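Local coordinates for EAL/GGDEF domain protein (PDB 3ICL) that is a GGDEF-domain protein, of a family of signalling domains built on a mixed beta-sheet flanked by helices, at residues Asp2-Arg16 / Thr73-Leu85. The protein carries 1 engineered substitution. Sequence-based numbering, arbitrary orientation.
Sequences DTVTGLPNRQLFCDR and TVARIGGDKFTIL. Engineered in segment 73-85: Lys81 (natural residue Glu). With SO4 (sulfate ion), chain C.
In this GGDEF domain the D-x-x-T-G-L-P-N-R sequence running into helix 10-23 packs on the beta-hairpin of strands 73-77 and 81-86, whose turn opens the family's GGDEF motif, Gly78-Phe82, with the engineered Lys81 in place of its Glu. One link between the two is a salt bridge, illustrating how one carboxylate, shared by an arginine and a threonine hydroxyl, ties a loop to a hairpin. Arg76, near the end of the first strand, grips the carboxylate of Asp2 side-on, NE to OD2 and NH2 to OD1, each at 2.8 Å and nearly straight. Thr5 OG1 donates to the same OD2 from the opposite face of the carboxylate and accepts from Leu7 N in an ST turn, while Arg76 NH1 reaches Gly79 O in the hairpin turn. With three nitrogens bonded in its plane and Val4 over one face, the guanidinium is held against rotation.

Arg10 works end-on: NH1 and NH2 both donate to Thr83 OG1, at 2.9 Å and 3.0 Å, and NH2 also meets Arg76 O at 2.9 Å from above the carbonyl plane. Bends at chi2 and chi3 (50° and 45°) slot its head between Ala75 CB and Ile77 CD1. Thr83 CB makes a CH-pi contact over the Phe13 ring, 4.0 Å from its centroid. Leu7 CD1 touches the edge of Phe82 at CE1 (3.7 Å), and Arg16 NH1 bonds Thr73 OG1.

Helix 10-23 thus lies over one face of both hairpin strands, 73-77 being outermost in the five-stranded sheet. Phe13 continues onto Leu33 of strand 32-38, whereas Thr5 and Leu7 pack on Ala61 of helix 50-67.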
# COMPACT_ATOMS: atom_id res chain seq x y z
N ASP A 2 1.25 -11.92 9.57
CA ASP A 2 2.36 -12.12 8.65
C ASP A 2 3.66 -12.04 9.45
O ASP A 2 4.07 -10.97 9.90
CB ASP A 2 2.33 -11.05 7.55
CG ASP A 2 3.50 -11.16 6.59
OD1 ASP A 2 3.91 -12.30 6.27
OD2 ASP A 2 4.01 -10.12 6.15
N THR A 3 4.29 -13.20 9.64
CA THR A 3 5.54 -13.31 10.40
C THR A 3 6.63 -12.34 9.95
O THR A 3 7.33 -11.76 10.78
CB THR A 3 6.11 -14.74 10.30
OG1 THR A 3 5.08 -15.69 10.63
CG2 THR A 3 7.28 -14.92 11.25
N VAL A 4 6.78 -12.19 8.64
CA VAL A 4 7.79 -11.30 8.09
C VAL A 4 7.60 -9.83 8.45
O VAL A 4 8.56 -9.14 8.79
CB VAL A 4 7.87 -11.43 6.55
CG1 VAL A 4 8.90 -10.47 5.98
CG2 VAL A 4 8.22 -12.87 6.17
N THR A 5 6.35 -9.35 8.40
CA THR A 5 6.07 -7.95 8.68
C THR A 5 5.31 -7.67 9.97
O THR A 5 5.36 -6.56 10.49
CB THR A 5 5.24 -7.32 7.55
OG1 THR A 5 3.97 -7.97 7.48
CG2 THR A 5 5.96 -7.48 6.21
N GLY A 6 4.61 -8.67 10.49
CA GLY A 6 3.84 -8.47 11.70
C GLY A 6 2.50 -7.84 11.36
O GLY A 6 1.75 -7.46 12.26
N LEU A 7 2.21 -7.72 10.07
CA LEU A 7 0.95 -7.14 9.60
C LEU A 7 -0.17 -8.16 9.65
O LEU A 7 0.08 -9.36 9.76
CB LEU A 7 1.09 -6.66 8.15
CG LEU A 7 2.01 -5.48 7.83
CD1 LEU A 7 2.01 -5.22 6.33
CD2 LEU A 7 1.54 -4.24 8.59
N PRO A 8 -1.43 -7.70 9.57
CA PRO A 8 -2.60 -8.59 9.60
C PRO A 8 -2.59 -9.54 8.41
O PRO A 8 -2.01 -9.23 7.36
CB PRO A 8 -3.77 -7.62 9.54
CG PRO A 8 -3.24 -6.41 10.24
CD PRO A 8 -1.85 -6.29 9.68
N ASN A 9 -3.22 -10.71 8.56
CA ASN A 9 -3.29 -11.69 7.49
C ASN A 9 -4.16 -11.16 6.35
O ASN A 9 -4.87 -10.17 6.51
CB ASN A 9 -3.92 -13.01 7.98
CG ASN A 9 -3.11 -13.69 9.05
OD1 ASN A 9 -1.88 -13.79 8.95
ND2 ASN A 9 -3.79 -14.19 10.08
N ARG A 10 -4.09 -11.85 5.22
CA ARG A 10 -4.86 -11.51 4.04
C ARG A 10 -6.35 -11.65 4.38
O ARG A 10 -7.18 -10.88 3.91
CB ARG A 10 -4.47 -12.45 2.89
CG ARG A 10 -5.25 -12.30 1.60
CD ARG A 10 -5.31 -10.86 1.13
NE ARG A 10 -4.01 -10.19 1.21
CZ ARG A 10 -3.86 -8.88 1.06
NH1 ARG A 10 -4.92 -8.11 0.81
NH2 ARG A 10 -2.67 -8.32 1.18
N GLN A 11 -6.67 -12.63 5.21
CA GLN A 11 -8.05 -12.88 5.61
C GLN A 11 -8.60 -11.74 6.46
O GLN A 11 -9.74 -11.30 6.27
CB GLN A 11 -8.14 -14.19 6.41
CG GLN A 11 -9.54 -14.52 6.92
CD GLN A 11 -10.52 -14.80 5.80
OE1 GLN A 11 -10.32 -15.72 5.00
NE2 GLN A 11 -11.58 -14.01 5.73
N LEU A 12 -7.80 -11.28 7.41
CA LEU A 12 -8.21 -10.19 8.29
C LEU A 12 -8.36 -8.91 7.47
O LEU A 12 -9.30 -8.14 7.67
CB LEU A 12 -7.20 -9.99 9.42
CG LEU A 12 -7.55 -8.89 10.42
CD1 LEU A 12 -8.96 -9.11 10.98
CD2 LEU A 12 -6.52 -8.88 11.54
N PHE A 13 -7.43 -8.67 6.56
CA PHE A 13 -7.52 -7.48 5.73
C PHE A 13 -8.84 -7.54 4.97
O PHE A 13 -9.58 -6.56 4.89
CB PHE A 13 -6.35 -7.41 4.74
CG PHE A 13 -6.44 -6.24 3.78
CD1 PHE A 13 -7.21 -6.33 2.63
CD2 PHE A 13 -5.79 -5.05 4.08
CE1 PHE A 13 -7.33 -5.23 1.77
CE2 PHE A 13 -5.90 -3.95 3.23
CZ PHE A 13 -6.68 -4.04 2.07
N CYS A 14 -9.12 -8.72 4.41
CA CYS A 14 -10.34 -8.96 3.67
C CYS A 14 -11.57 -8.64 4.51
O CYS A 14 -12.50 -7.98 4.05
CB CYS A 14 -10.37 -10.43 3.24
SG CYS A 14 -11.95 -11.02 2.60
N ASP A 15 -11.57 -9.10 5.76
CA ASP A 15 -12.68 -8.85 6.66
C ASP A 15 -12.81 -7.36 6.96
O ASP A 15 -13.92 -6.81 6.99
CB ASP A 15 -12.48 -9.61 7.98
CG ASP A 15 -12.62 -11.12 7.82
OD1 ASP A 15 -12.91 -11.60 6.69
OD2 ASP A 15 -12.44 -11.83 8.83
N ARG A 16 -11.68 -6.70 7.17
CA ARG A 16 -11.65 -5.27 7.45
C ARG A 16 -12.23 -4.48 6.28
O ARG A 16 -13.02 -3.56 6.47
CB ARG A 16 -10.20 -4.82 7.70
CG ARG A 16 -9.56 -5.39 8.95
CD ARG A 16 -10.09 -4.74 10.21
NE ARG A 16 -9.37 -5.18 11.41
CZ ARG A 16 -8.07 -4.96 11.64
NH1 ARG A 16 -7.33 -4.30 10.75
NH2 ARG A 16 -7.51 -5.40 12.76
N THR A 73 -5.99 -0.30 7.74
CA THR A 73 -5.35 -1.62 7.76
C THR A 73 -4.36 -1.77 6.62
O THR A 73 -4.61 -1.32 5.50
CB THR A 73 -6.40 -2.74 7.66
OG1 THR A 73 -7.35 -2.61 8.73
CG2 THR A 73 -5.74 -4.11 7.77
N VAL A 74 -3.23 -2.41 6.91
CA VAL A 74 -2.18 -2.65 5.93
C VAL A 74 -1.86 -4.14 5.95
O VAL A 74 -1.77 -4.74 7.01
CB VAL A 74 -0.90 -1.85 6.27
CG1 VAL A 74 0.16 -2.09 5.23
CG2 VAL A 74 -1.22 -0.37 6.39
N ALA A 75 -1.69 -4.73 4.77
CA ALA A 75 -1.37 -6.16 4.68
C ALA A 75 -0.50 -6.43 3.45
O ALA A 75 -0.68 -5.81 2.41
CB ALA A 75 -2.65 -6.98 4.62
N ARG A 76 0.42 -7.37 3.58
CA ARG A 76 1.34 -7.72 2.50
C ARG A 76 0.71 -8.70 1.52
O ARG A 76 -0.15 -9.50 1.89
CB ARG A 76 2.62 -8.31 3.09
CG ARG A 76 3.75 -8.54 2.10
CD ARG A 76 5.07 -8.79 2.83
NE ARG A 76 5.06 -10.03 3.60
CZ ARG A 76 5.62 -11.17 3.19
NH1 ARG A 76 6.23 -11.22 2.01
NH2 ARG A 76 5.56 -12.25 3.95
N ILE A 77 1.15 -8.64 0.26
CA ILE A 77 0.65 -9.57 -0.74
C ILE A 77 1.63 -9.70 -1.89
O ILE A 77 2.39 -8.78 -2.19
CB ILE A 77 -0.75 -9.15 -1.27
CG1 ILE A 77 -1.36 -10.29 -2.09
CG2 ILE A 77 -0.64 -7.89 -2.13
CD1 ILE A 77 -2.78 -10.03 -2.55
N GLY A 78 1.63 -10.87 -2.53
CA GLY A 78 2.52 -11.09 -3.66
C GLY A 78 3.98 -10.87 -3.29
O GLY A 78 4.78 -10.43 -4.12
N GLY A 79 4.33 -11.17 -2.04
CA GLY A 79 5.70 -11.01 -1.61
C GLY A 79 6.15 -9.59 -1.30
O GLY A 79 6.49 -9.28 -0.15
N ASP A 80 6.16 -8.72 -2.31
CA ASP A 80 6.61 -7.36 -2.11
C ASP A 80 5.61 -6.23 -2.39
O ASP A 80 6.00 -5.11 -2.71
CB ASP A 80 7.89 -7.11 -2.92
CG ASP A 80 7.69 -7.29 -4.41
OD1 ASP A 80 6.56 -7.64 -4.83
OD2 ASP A 80 8.66 -7.08 -5.17
N LYS A 81 4.31 -6.53 -2.27
CA LYS A 81 3.28 -5.52 -2.47
C LYS A 81 2.51 -5.40 -1.15
O LYS A 81 2.57 -6.29 -0.30
CB LYS A 81 2.31 -5.91 -3.58
CG LYS A 81 2.67 -5.37 -4.96
CD LYS A 81 3.84 -6.11 -5.59
CE LYS A 81 3.46 -7.54 -5.94
NZ LYS A 81 4.60 -8.25 -6.58
N PHE A 82 1.82 -4.28 -0.98
CA PHE A 82 1.04 -4.04 0.22
C PHE A 82 -0.33 -3.47 -0.16
O PHE A 82 -0.42 -2.59 -1.01
CB PHE A 82 1.76 -3.04 1.13
CG PHE A 82 3.05 -3.55 1.71
CD1 PHE A 82 3.06 -4.27 2.90
CD2 PHE A 82 4.26 -3.31 1.06
CE1 PHE A 82 4.26 -4.75 3.43
CE2 PHE A 82 5.46 -3.78 1.59
CZ PHE A 82 5.46 -4.50 2.77
N THR A 83 -1.39 -3.99 0.46
CA THR A 83 -2.72 -3.47 0.20
C THR A 83 -3.05 -2.61 1.40
O THR A 83 -2.99 -3.06 2.55
CB THR A 83 -3.78 -4.58 0.07
OG1 THR A 83 -3.67 -5.47 1.18
CG2 THR A 83 -3.60 -5.34 -1.25
N ILE A 84 -3.38 -1.36 1.13
CA ILE A 84 -3.67 -0.39 2.17
C ILE A 84 -5.13 0.06 2.14
O ILE A 84 -5.60 0.61 1.14
CB ILE A 84 -2.73 0.82 1.99
CG1 ILE A 84 -1.29 0.33 2.13
CG2 ILE A 84 -3.08 1.92 2.98
CD1 ILE A 84 -0.27 1.18 1.41
N LEU A 85 -5.84 -0.19 3.23
CA LEU A 85 -7.24 0.19 3.35
C LEU A 85 -7.41 1.46 4.15
O LEU A 85 -7.00 1.53 5.31
CB LEU A 85 -8.03 -0.94 4.02
CG LEU A 85 -9.40 -0.62 4.62
CD1 LEU A 85 -10.34 -0.05 3.56
CD2 LEU A 85 -9.98 -1.90 5.22
S SO4 C . 5.88 -7.22 -9.66
O1 SO4 C . 4.50 -7.55 -9.24
O2 SO4 C . 6.83 -8.10 -8.94
O3 SO4 C . 6.02 -7.43 -11.11
O4 SO4 C . 6.18 -5.81 -9.33
O HOH W 1 -1.44 -11.94 1.43